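Side-chain contacts in Mgp-operon protein 3 (Mycoplasma pneumoniae, PDB 6RJ1), which is an extracellular adhesion protein of the bacterial membrane that probably takes part, with other adhesins, in attachment to sugars on host cells: residues H452-Q457 and W477-G482; V466-D471 and A541-V546. One frame throughout, in Å; residues are numbered along the deposited sequence.

Overall arrangement
Along the chain the segments alternate: 452-457 (contact 1), 466-471 (contact 2), 477-482 (contact 1), 541-546 (contact 2). The contact centres lie about 9 Å apart, both deep in the chain. Three successive antiparallel strands of one sheet, 457-461, 464-468 and 477-482, tie them together; Trp-479 N lies 2.8 Å from Val-467 O and Gln-457 O lies 2.8 Å from Met-468 N, both probable hydrogen bonds. Contact 1 covers the sheet face carrying Val-467 and Trp-479 with a segment of helix 446-454. Contact 2 uses the other face, where Val-466 and Met-468 meet strand 538-546 of a second sheet. Strand 464-468 thus joins both contacts, with Val-467 touching Trp-479 and Val-466 touching Leu-543.

Contact 1 (H452-Q457 and W477-G482)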
loop_
_atom_site.group_PDB
_atom_site.type_symbol
_atom_site.label_atom_id
_atom_site.label_comp_id
_atom_site.label_asym_id
_atom_site.label_seq_id
_atom_site.Cartn_x
_atom_site.Cartn_y
_atom_site.Cartn_z
ATOM N N HIS A 452 10.205 11.108 2.856
ATOM C CA HIS A 452 9.575 11.333 4.162
ATOM C C HIS A 452 8.555 10.253 4.525
ATOM O O HIS A 452 8.562 9.783 5.658
ATOM C CB HIS A 452 8.944 12.726 4.222
ATOM C CG HIS A 452 8.574 13.157 5.603
ATOM N ND1 HIS A 452 7.279 13.065 6.057
ATOM C CD2 HIS A 452 9.348 13.669 6.588
ATOM C CE1 HIS A 452 7.296 13.531 7.294
ATOM N NE2 HIS A 452 8.523 13.905 7.657
ATOM N N THR A 453 7.706 9.835 3.568
ATOM C CA THR A 453 6.718 8.776 3.808
ATOM C C THR A 453 7.360 7.369 3.858
ATOM O O THR A 453 6.837 6.507 4.551
ATOM C CB THR A 453 5.536 8.848 2.817
ATOM O OG1 THR A 453 6.014 8.824 1.472
ATOM C CG2 THR A 453 4.640 10.061 3.041
ATOM N N SER A 454 8.477 7.133 3.134
ATOM C CA SER A 454 9.146 5.820 3.111
ATOM C C SER A 454 9.817 5.424 4.444
ATOM O O SER A 454 10.076 4.238 4.675
ATOM C CB SER A 454 10.140 5.721 1.960
ATOM O OG SER A 454 11.239 6.602 2.126
ATOM N N THR A 455 10.095 6.410 5.311
ATOM C CA THR A 455 10.725 6.174 6.610
ATOM C C THR A 455 9.609 6.166 7.652
ATOM O O THR A 455 9.495 7.096 8.462
ATOM C CB THR A 455 11.844 7.201 6.843
ATOM O OG1 THR A 455 11.285 8.513 6.933
ATOM C CG2 THR A 455 12.902 7.173 5.752
ATOM N N ALA A 456 8.758 5.111 7.599
ATOM C CA ALA A 456 7.561 4.998 8.429
ATOM C C ALA A 456 7.522 3.829 9.433
ATOM O O ALA A 456 7.014 4.014 10.544
ATOM C CB ALA A 456 6.326 4.941 7.531
ATOM N N GLN A 457 7.986 2.630 9.038
ATOM C CA GLN A 457 7.902 1.445 9.906
ATOM C C GLN A 457 9.219 0.689 9.984
ATOM O O GLN A 457 9.875 0.524 8.958
ATOM C CB GLN A 457 6.806 0.487 9.390
ATOM C CG GLN A 457 5.441 1.116 9.156
ATOM C CD GLN A 457 4.457 0.096 8.664
ATOM O OE1 GLN A 457 3.962 -0.730 9.437
ATOM N NE2 GLN A 457 4.149 0.135 7.368
ATOM N N TRP A 477 11.004 2.312 -2.316
ATOM C CA TRP A 477 12.212 1.712 -1.746
ATOM C C TRP A 477 12.044 1.308 -0.281
ATOM O O TRP A 477 11.041 1.655 0.351
ATOM C CB TRP A 477 13.414 2.658 -1.933
ATOM C CG TRP A 477 13.168 4.034 -1.395
ATOM C CD1 TRP A 477 13.195 4.421 -0.086
ATOM C CD2 TRP A 477 12.832 5.204 -2.156
ATOM N NE1 TRP A 477 12.922 5.765 0.015
ATOM C CE2 TRP A 477 12.683 6.270 -1.240
ATOM C CE3 TRP A 477 12.669 5.462 -3.527
ATOM C CZ2 TRP A 477 12.363 7.569 -1.651
ATOM C CZ3 TRP A 477 12.343 6.748 -3.933
ATOM C CH2 TRP A 477 12.188 7.782 -3.000
ATOM N N TYR A 478 13.025 0.564 0.254
ATOM C CA TYR A 478 13.032 0.088 1.642
ATOM C C TYR A 478 14.467 -0.061 2.130
ATOM O O TYR A 478 15.375 -0.193 1.319
ATOM C CB TYR A 478 12.268 -1.245 1.769
ATOM C CG TYR A 478 12.887 -2.386 0.985
ATOM C CD1 TYR A 478 12.661 -2.523 -0.382
ATOM C CD2 TYR A 478 13.683 -3.340 1.617
ATOM C CE1 TYR A 478 13.223 -3.569 -1.105
ATOM C CE2 TYR A 478 14.250 -4.393 0.903
ATOM C CZ TYR A 478 14.010 -4.508 -0.458
ATOM O OH TYR A 478 14.558 -5.548 -1.166
ATOM N N TRP A 479 14.671 -0.062 3.442
ATOM C CA TRP A 479 16.008 -0.179 4.011
ATOM C C TRP A 479 16.285 -1.504 4.682
ATOM O O TRP A 479 15.392 -2.091 5.276
ATOM C CB TRP A 479 16.253 0.944 5.025
ATOM C CG TRP A 479 16.647 2.235 4.395
ATOM C CD1 TRP A 479 17.912 2.656 4.112
ATOM C CD2 TRP A 479 15.767 3.280 3.959
ATOM N NE1 TRP A 479 17.877 3.899 3.520
ATOM C CE2 TRP A 479 16.573 4.317 3.436
ATOM C CE3 TRP A 479 14.372 3.444 3.964
ATOM C CZ2 TRP A 479 16.030 5.497 2.920
ATOM C CZ3 TRP A 479 13.837 4.616 3.454
ATOM C CH2 TRP A 479 14.659 5.626 2.940
ATOM N N VAL A 480 17.530 -1.962 4.574
ATOM C CA VAL A 480 18.123 -3.104 5.262
ATOM C C VAL A 480 19.503 -2.544 5.669
ATOM O O VAL A 480 20.399 -2.394 4.823
ATOM C CB VAL A 480 18.226 -4.430 4.455
ATOM C CG1 VAL A 480 18.967 -5.494 5.267
ATOM C CG2 VAL A 480 16.856 -4.944 4.041
ATOM N N VAL A 481 19.618 -2.123 6.930
ATOM C CA VAL A 481 20.840 -1.499 7.443
ATOM C C VAL A 481 21.436 -2.293 8.592
ATOM O O VAL A 481 20.714 -2.977 9.315
ATOM C CB VAL A 481 20.638 0.003 7.821
ATOM C CG1 VAL A 481 20.385 0.859 6.591
ATOM C CG2 VAL A 481 19.515 0.188 8.837
ATOM N N GLY A 482 22.748 -2.189 8.747
ATOM C CA GLY A 482 23.460 -2.824 9.846
ATOM C C GLY A 482 23.440 -1.903 11.047
ATOM O O GLY A 482 23.495 -0.675 10.896
#
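Ser-454 and Thr-455, in the segment that continues helix 446-454, pack against Trp-477 and Trp-479 on strand 477-482; a helix segment here lies on one face of a mixed sheet, in an MgpC adhesin family grouped with the beta-propellers. Both indoles lie on one face of the strand, whereas Tyr-478 and Val-480 point to the other, toward helix 701-712. The contact is small, burying 165 Å² in all, and its four touching residues are buried.

The polar part centres on Ser-454 OG. Trp-477 NE1 donates to Ser-454 OG over 2.8 Å, but the N-H...O angle is just 127°, so the bond is weak. OG is also bonded to Tyr-451 O, one turn back in the helix, and its chi1 of 67°, between the backbone N and carbonyl carbon, lets the hydroxyl serve both partners. As the carbonyl must accept, OG can receive the indole N-H while giving its own proton to the helix. The other polar ends are served elsewhere: Thr-455 OG1 by Ser-113 OG, Trp-479 NE1 by Ala-135 O.

Van der Waals contact makes up the rest, much of it on the six-membered part of Trp-479. Ser-454 OG stands in the plane of this ring at its edge, 3.5 Å from Trp-479 CZ3. The indoles also meet at an edge, CZ3 of Trp-479 standing in the plane of the Trp-477 ring. Obliquely, the Thr-455 methyl CG2, beside the backbone N, reaches 3.6 Å from Trp-479 CZ3 and 3.7 Å from Trp-479 CH2.

Contact 2 (V466-D471 and A541-V546); sequences VVMGSD and AGLDVV
Leu-543 meets Val-466 and Met-468 with one methyl, CD2, and this is the tight half of the contact, where strand 464-468 of one sheet meets strand 538-546 of another. Leu-543 CD2 is 3.7 Å from Val-466 CG1 and 4.0 Å from Met-468 SD, and the leucine side chain crosses each of the others at a slant. Val-466 sets CG1 opposite the backbone N (chi1 -172°), the branch that reaches CD2. Met-468 runs fully extended beyond CG (chi2 -178°), carrying its sulfur out to the leucine, where SD is also 4.0 Å from Leu-543 CG. Leu-543 has the largest share of the 206 Å² buried, and it also touches Gln-457 and Ala-459 of strand 457-461 and Leu-550 of its own sheet.

The other end is looser, although the backbones come closest there, with Asp-471 CA 5.2 Å from Ala-541 CA. Asp-471 is partly exposed, and its OD2 lies 4.3 Å from Ala-541 O, too far for a bond and with two acceptors facing; the carboxylate is bonded instead to Thr-780 OG1. Ala-541 belongs to a classic beta bulge with Gly-542, both facing Ala-553. The touching parts run nearly antiparallel, 166° apart, yet strands 464-468 and 538-546 belong to different sheets, and 469-471 is loop. Cohesion therefore rests on apolar contact around Leu-543, while the polar end is held from outside both segments.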
loop_
_atom_site.group_PDB
_atom_site.type_symbol
_atom_site.label_atom_id
_atom_site.label_comp_id
_atom_site.label_asym_id
_atom_site.label_seq_id
_atom_site.Cartn_x
_atom_site.Cartn_y
_atom_site.Cartn_z
ATOM N N VAL A 466 15.343 -3.193 9.383
ATOM C CA VAL A 466 14.562 -3.081 8.159
ATOM C C VAL A 466 13.585 -1.928 8.335
ATOM O O VAL A 466 12.901 -1.861 9.350
ATOM C CB VAL A 466 13.855 -4.409 7.758
ATOM C CG1 VAL A 466 13.205 -4.297 6.377
ATOM C CG2 VAL A 466 14.829 -5.588 7.792
ATOM N N VAL A 467 13.555 -0.999 7.372
ATOM C CA VAL A 467 12.659 0.167 7.384
ATOM C C VAL A 467 11.834 0.143 6.112
ATOM O O VAL A 467 12.390 -0.061 5.041
ATOM C CB VAL A 467 13.414 1.517 7.580
ATOM C CG1 VAL A 467 12.461 2.713 7.522
ATOM C CG2 VAL A 467 14.207 1.525 8.888
ATOM N N MET A 468 10.510 0.296 6.237
ATOM C CA MET A 468 9.571 0.309 5.108
ATOM C C MET A 468 8.617 1.507 5.206
ATOM O O MET A 468 8.527 2.149 6.263
ATOM C CB MET A 468 8.809 -1.021 4.995
ATOM C CG MET A 468 9.665 -2.160 4.495
ATOM S SD MET A 468 8.738 -3.702 4.302
ATOM C CE MET A 468 10.036 -4.801 3.744
ATOM N N GLY A 469 7.945 1.809 4.092
ATOM C CA GLY A 469 7.039 2.944 3.952
ATOM C C GLY A 469 5.716 2.785 4.651
ATOM O O GLY A 469 5.472 1.764 5.302
ATOM N N SER A 470 4.845 3.804 4.512
ATOM C CA SER A 470 3.519 3.819 5.134
ATOM C C SER A 470 2.475 3.050 4.330
ATOM O O SER A 470 2.732 2.649 3.193
ATOM C CB SER A 470 3.064 5.253 5.417
ATOM O OG SER A 470 2.713 5.977 4.249
ATOM N N ASP A 471 1.314 2.820 4.945
ATOM C CA ASP A 471 0.178 2.136 4.330
ATOM C C ASP A 471 -0.742 3.084 3.562
ATOM O O ASP A 471 -1.662 2.616 2.883
ATOM C CB ASP A 471 -0.644 1.332 5.378
ATOM C CG ASP A 471 -0.866 1.976 6.741
ATOM O OD1 ASP A 471 -1.216 3.182 6.784
ATOM O OD2 ASP A 471 -0.714 1.265 7.765
ATOM N N ALA A 541 1.386 -2.612 4.596
ATOM C CA ALA A 541 0.502 -2.836 5.744
ATOM C C ALA A 541 1.315 -3.000 7.043
ATOM O O ALA A 541 0.791 -2.767 8.135
ATOM C CB ALA A 541 -0.358 -4.063 5.511
ATOM N N GLY A 542 2.579 -3.388 6.904
ATOM C CA GLY A 542 3.486 -3.556 8.022
ATOM C C GLY A 542 4.489 -4.674 7.876
ATOM O O GLY A 542 4.487 -5.411 6.887
ATOM N N LEU A 543 5.356 -4.788 8.891
ATOM C CA LEU A 543 6.399 -5.800 9.020
ATOM C C LEU A 543 6.632 -6.202 10.472
ATOM O O LEU A 543 6.469 -5.383 11.383
ATOM C CB LEU A 543 7.748 -5.455 8.314
ATOM C CG LEU A 543 8.379 -4.015 8.242
ATOM C CD1 LEU A 543 8.086 -3.125 9.445
ATOM C CD2 LEU A 543 9.876 -4.104 8.068
ATOM N N ASP A 544 7.010 -7.465 10.684
ATOM C CA ASP A 544 7.298 -7.993 12.012
ATOM C C ASP A 544 8.311 -9.134 11.940
ATOM O O ASP A 544 8.508 -9.714 10.873
ATOM C CB ASP A 544 6.004 -8.440 12.730
ATOM C CG ASP A 544 6.093 -8.492 14.251
ATOM O OD1 ASP A 544 7.109 -8.003 14.814
ATOM O OD2 ASP A 544 5.148 -9.019 14.882
ATOM N N VAL A 545 8.973 -9.432 13.072
ATOM C CA VAL A 545 9.934 -10.529 13.160
ATOM C C VAL A 545 9.340 -11.687 13.979
ATOM O O VAL A 545 8.625 -11.462 14.959
ATOM C CB VAL A 545 11.361 -10.116 13.617
ATOM C CG1 VAL A 545 11.973 -9.084 12.673
ATOM C CG2 VAL A 545 11.379 -9.611 15.058
ATOM N N VAL A 546 9.602 -12.917 13.538
ATOM C CA VAL A 546 9.111 -14.146 14.167
ATOM C C VAL A 546 9.996 -15.316 13.711
ATOM O O VAL A 546 10.313 -15.411 12.523
ATOM C CB VAL A 546 7.575 -14.374 13.926
ATOM C CG1 VAL A 546 7.215 -14.435 12.437
ATOM C CG2 VAL A 546 7.047 -15.595 14.675
#